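Local coordinates for cobalamin biosynthesis protein CobN (Mycobacterium tuberculosis, PDB 7C6O), which probably serves as the large catalytic subunit of cobaltochelatase, which inserts cobalt into the corrin ring during cobalamin biosynthesis, at residues A[364-376]-A[499-511]. Numbering follows the deposited sequence.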
loop_
_atom_site.group_PDB
_atom_site.type_symbol
_atom_site.label_atom_id
_atom_site.label_comp_id
_atom_site.label_asym_id
_atom_site.label_seq_id
_atom_site.Cartn_x
_atom_site.Cartn_y
_atom_site.Cartn_z
ATOM N N PRO A 364 29.930 -7.916 9.521
ATOM C CA PRO A 364 29.391 -6.794 10.309
ATOM C C PRO A 364 30.417 -5.725 10.651
ATOM O O PRO A 364 30.085 -4.534 10.636
ATOM C CB PRO A 364 28.855 -7.491 11.565
ATOM C CG PRO A 364 28.450 -8.836 11.081
ATOM C CD PRO A 364 29.461 -9.217 10.030
ATOM N N ALA A 365 31.660 -6.117 10.944
ATOM C CA ALA A 365 32.673 -5.148 11.345
ATOM C C ALA A 365 33.037 -4.181 10.225
ATOM O O ALA A 365 33.541 -3.090 10.509
ATOM C CB ALA A 365 33.930 -5.869 11.832
ATOM N N ASP A 366 32.795 -4.553 8.969
ATOM C CA ASP A 366 33.128 -3.717 7.823
ATOM C C ASP A 366 31.909 -3.086 7.165
ATOM O O ASP A 366 32.064 -2.346 6.187
ATOM C CB ASP A 366 33.894 -4.535 6.780
ATOM C CG ASP A 366 35.115 -5.218 7.360
ATOM O OD1 ASP A 366 35.879 -4.550 8.090
ATOM O OD2 ASP A 366 35.301 -6.424 7.092
ATOM N N LYS A 367 30.709 -3.353 7.667
ATOM C CA LYS A 367 29.483 -2.954 6.990
ATOM C C LYS A 367 29.092 -1.536 7.385
ATOM O O LYS A 367 28.991 -1.219 8.575
ATOM C CB LYS A 367 28.357 -3.932 7.319
ATOM C CG LYS A 367 27.092 -3.727 6.502
ATOM C CD LYS A 367 26.244 -4.988 6.485
ATOM C CE LYS A 367 26.929 -6.093 5.699
ATOM N NZ LYS A 367 26.224 -7.396 5.829
ATOM N N ARG A 368 28.881 -0.686 6.382
ATOM C CA ARG A 368 28.462 0.692 6.595
ATOM C C ARG A 368 26.956 0.794 6.386
ATOM O O ARG A 368 26.434 0.360 5.354
ATOM C CB ARG A 368 29.210 1.641 5.656
ATOM C CG ARG A 368 30.712 1.703 5.927
ATOM C CD ARG A 368 31.428 2.647 4.970
ATOM N NE ARG A 368 31.235 2.262 3.576
ATOM C CZ ARG A 368 32.058 1.474 2.891
ATOM N NH1 ARG A 368 33.147 0.980 3.466
ATOM N NH2 ARG A 368 31.792 1.181 1.624
ATOM N N VAL A 369 26.265 1.360 7.371
ATOM C CA VAL A 369 24.808 1.430 7.366
ATOM C C VAL A 369 24.371 2.864 7.611
ATOM O O VAL A 369 24.901 3.544 8.498
ATOM C CB VAL A 369 24.193 0.494 8.428
ATOM C CG1 VAL A 369 22.670 0.551 8.372
ATOM C CG2 VAL A 369 24.693 -0.933 8.239
ATOM N N ALA A 370 23.396 3.318 6.831
ATOM C CA ALA A 370 22.741 4.598 7.049
ATOM C C ALA A 370 21.381 4.363 7.696
ATOM O O ALA A 370 20.561 3.603 7.169
ATOM C CB ALA A 370 22.582 5.364 5.735
ATOM N N LEU A 371 21.152 5.004 8.838
ATOM C CA LEU A 371 19.885 4.944 9.559
ATOM C C LEU A 371 19.182 6.283 9.363
ATOM O O LEU A 371 19.643 7.309 9.873
ATOM C CB LEU A 371 20.124 4.642 11.039
ATOM C CG LEU A 371 18.942 4.256 11.927
ATOM C CD1 LEU A 371 18.313 2.968 11.435
ATOM C CD2 LEU A 371 19.383 4.113 13.381
ATOM N N VAL A 372 18.079 6.281 8.617
ATOM C CA VAL A 372 17.396 7.506 8.211
ATOM C C VAL A 372 16.066 7.609 8.950
ATOM O O VAL A 372 15.290 6.647 8.986
ATOM C CB VAL A 372 17.185 7.552 6.688
ATOM C CG1 VAL A 372 16.460 8.835 6.283
ATOM C CG2 VAL A 372 18.518 7.441 5.968
ATOM N N PHE A 373 15.803 8.781 9.525
ATOM C CA PHE A 373 14.582 9.057 10.268
ATOM C C PHE A 373 13.676 9.985 9.467
ATOM O O PHE A 373 14.149 10.945 8.852
ATOM C CB PHE A 373 14.897 9.708 11.620
ATOM C CG PHE A 373 15.650 8.821 12.569
ATOM C CD1 PHE A 373 16.991 8.540 12.366
ATOM C CD2 PHE A 373 15.021 8.291 13.682
ATOM C CE1 PHE A 373 17.686 7.730 13.245
ATOM C CE2 PHE A 373 15.711 7.484 14.567
ATOM C CZ PHE A 373 17.043 7.202 14.349
ATOM N N SER A 374 12.374 9.703 9.490
ATOM C CA SER A 374 11.399 10.610 8.901
ATOM C C SER A 374 11.347 11.919 9.687
ATOM O O SER A 374 11.721 11.984 10.861
ATOM C CB SER A 374 10.009 9.973 8.874
ATOM O OG SER A 374 10.020 8.726 8.202
ATOM N N ALA A 375 10.862 12.968 9.026
ATOM C CA ALA A 375 10.784 14.292 9.627
ATOM C C ALA A 375 9.464 14.953 9.257
ATOM O O ALA A 375 8.711 14.460 8.412
ATOM C CB ALA A 375 11.955 15.180 9.190
ATOM N N TYR A 376 9.197 16.086 9.905
ATOM C CA TYR A 376 7.999 16.893 9.669
ATOM C C TYR A 376 6.716 16.088 9.849
ATOM O O TYR A 376 5.859 16.064 8.966
ATOM C CB TYR A 376 8.035 17.513 8.269
ATOM N N ARG A 499 27.462 10.986 12.534
ATOM C CA ARG A 499 28.331 9.892 12.122
ATOM C C ARG A 499 29.037 9.296 13.333
ATOM O O ARG A 499 29.522 10.029 14.201
ATOM C CB ARG A 499 29.372 10.374 11.106
ATOM C CG ARG A 499 28.800 11.189 9.956
ATOM C CD ARG A 499 29.906 11.862 9.154
ATOM N N ALA A 500 29.099 7.966 13.382
ATOM C CA ALA A 500 29.786 7.269 14.469
ATOM C C ALA A 500 30.177 5.882 13.988
ATOM O O ALA A 500 29.310 5.108 13.568
ATOM C CB ALA A 500 28.901 7.178 15.709
ATOM N N GLY A 501 31.467 5.565 14.060
ATOM C CA GLY A 501 31.925 4.269 13.585
ATOM C C GLY A 501 31.615 4.102 12.111
ATOM O O GLY A 501 31.936 4.961 11.282
ATOM N N ASN A 502 30.975 2.985 11.770
ATOM C CA ASN A 502 30.549 2.723 10.403
ATOM C C ASN A 502 29.084 3.072 10.182
ATOM O O ASN A 502 28.470 2.582 9.229
ATOM C CB ASN A 502 30.809 1.263 10.031
ATOM C CG ASN A 502 32.270 0.992 9.738
ATOM O OD1 ASN A 502 33.022 1.903 9.392
ATOM N ND2 ASN A 502 32.679 -0.264 9.870
ATOM N N LEU A 503 28.519 3.915 11.037
ATOM C CA LEU A 503 27.112 4.271 10.982
ATOM C C LEU A 503 26.958 5.761 10.725
ATOM O O LEU A 503 27.783 6.571 11.153
ATOM C CB LEU A 503 26.402 3.915 12.288
ATOM C CG LEU A 503 25.694 2.571 12.418
ATOM C CD1 LEU A 503 26.518 1.431 11.861
ATOM C CD2 LEU A 503 25.436 2.348 13.875
ATOM N N VAL A 504 25.885 6.118 10.029
ATOM C CA VAL A 504 25.457 7.504 9.928
ATOM C C VAL A 504 23.969 7.557 10.235
ATOM O O VAL A 504 23.185 6.768 9.693
ATOM C CB VAL A 504 25.772 8.123 8.548
ATOM C CG1 VAL A 504 25.131 7.332 7.422
ATOM C CG2 VAL A 504 25.316 9.575 8.505
ATOM N N LEU A 505 23.589 8.446 11.145
ATOM C CA LEU A 505 22.193 8.716 11.456
ATOM C C LEU A 505 21.841 10.062 10.842
ATOM O O LEU A 505 22.517 11.063 11.104
ATOM C CB LEU A 505 21.947 8.715 12.967
ATOM C CG LEU A 505 21.700 7.351 13.625
ATOM C CD1 LEU A 505 22.927 6.445 13.539
ATOM C CD2 LEU A 505 21.255 7.520 15.075
ATOM N N MET A 506 20.802 10.080 10.012
ATOM C CA MET A 506 20.461 11.264 9.242
ATOM C C MET A 506 18.960 11.489 9.287
ATOM O O MET A 506 18.176 10.546 9.156
ATOM C CB MET A 506 20.927 11.130 7.782
ATOM C CG MET A 506 20.630 12.344 6.911
ATOM S SD MET A 506 21.138 12.116 5.192
ATOM C CE MET A 506 22.915 12.171 5.360
ATOM N N VAL A 507 18.565 12.739 9.483
ATOM C CA VAL A 507 17.174 13.119 9.298
ATOM C C VAL A 507 16.914 13.240 7.804
ATOM O O VAL A 507 17.693 13.866 7.078
ATOM C CB VAL A 507 16.861 14.431 10.030
ATOM C CG1 VAL A 507 15.411 14.809 9.813
ATOM C CG2 VAL A 507 17.169 14.297 11.512
ATOM N N GLN A 508 15.837 12.618 7.341
ATOM C CA GLN A 508 15.489 12.677 5.928
ATOM C C GLN A 508 15.388 14.134 5.486
ATOM O O GLN A 508 14.782 14.950 6.197
ATOM C CB GLN A 508 14.171 11.947 5.685
ATOM C CG GLN A 508 13.904 11.597 4.236
ATOM C CD GLN A 508 12.704 10.689 4.081
ATOM O OE1 GLN A 508 11.659 10.917 4.690
ATOM N NE2 GLN A 508 12.850 9.645 3.269
ATOM N N PRO A 509 15.979 14.505 4.352
ATOM C CA PRO A 509 15.975 15.909 3.954
ATOM C C PRO A 509 14.559 16.395 3.727
ATOM O O PRO A 509 13.654 15.601 3.407
ATOM C CB PRO A 509 16.786 15.912 2.651
ATOM C CG PRO A 509 17.540 14.635 2.650
ATOM C CD PRO A 509 16.702 13.656 3.394
ATOM N N PRO A 510 14.317 17.693 3.880
ATOM C CA PRO A 510 12.951 18.204 3.748
ATOM C C PRO A 510 12.458 18.144 2.311
ATOM O O PRO A 510 13.221 18.298 1.353
ATOM C CB PRO A 510 13.065 19.651 4.239
ATOM C CG PRO A 510 14.479 20.013 4.001
ATOM C CD PRO A 510 15.279 18.758 4.208
ATOM N N ARG A 511 11.150 17.913 2.181
ATOM C CA ARG A 511 10.522 17.819 0.868
ATOM C C ARG A 511 10.657 19.124 0.090
ATOM O O ARG A 511 10.840 19.111 -1.134
ATOM C CB ARG A 511 9.054 17.434 1.049
ATOM C CG ARG A 511 8.246 17.361 -0.220
ATOM C CD ARG A 511 8.507 16.085 -0.996
ATOM N NE ARG A 511 7.615 16.016 -2.146
ATOM C CZ ARG A 511 7.816 16.678 -3.278
ATOM N NH1 ARG A 511 8.886 17.451 -3.416
ATOM N NH2 ARG A 511 6.947 16.570 -4.274
HETATM O O HOH W 1 30.262 -1.936 10.907
HETATM O O HOH W 2 10.563 12.632 6.174
#
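Leu371 turns CG away from its backbone N (chi1 -168°) while Leu505 sets its CG beside the N (chi1 -84°), and the two side chains lie abreast, pointing the same way, with Leu371 CD2 4.0 Å from Leu505 CG. Phe373 brings CE1 obliquely against Leu505 CD2, while Met506 O lies at the ring edge, near its plane. Leu371, Phe373 and Leu505 form one sheet face with Val369 and Leu503, packed on helix 391-405 through Met402, Leu398, Ala395 and Leu399. On the other face Ala370 CB approaches Val504 CG1 at 3.6 Å, and Met506 reaches Trp538 and Leu539 of helix 530-539.

The axes of strands 369-373 and 503-507 come within 4.8 Å. Six backbone hydrogen bonds join them in the parallel pattern: Val369, Leu371 and Phe373 each bond through N to one residue and through O to the residue two further on (Asn502 and Val504, Val504 and Met506, Met506 and Gln508). Leu371 N to Val504 O is short, 2.8 Å, and nearly straight at 170°.

Water secures both ends. Near Asn502, one molecule accepts from ND2 (3.1 Å) and donates to Pro364 O and Lys367 O. Beyond the strands, a second accepts from Ala375 N and donates to Gln508 OE1; that oxygen also takes a bond from Asn560 N, and Tyr536 OH holds Gln508 NE2, so the buried amide is fixed at both atoms.

Strand 551-555 runs parallel along the other edge of 369-373, making 369-373 an inner strand of a mixed sheet with helices on both faces, an alpha/beta arrangement within the CobN/magnesium chelatase family region.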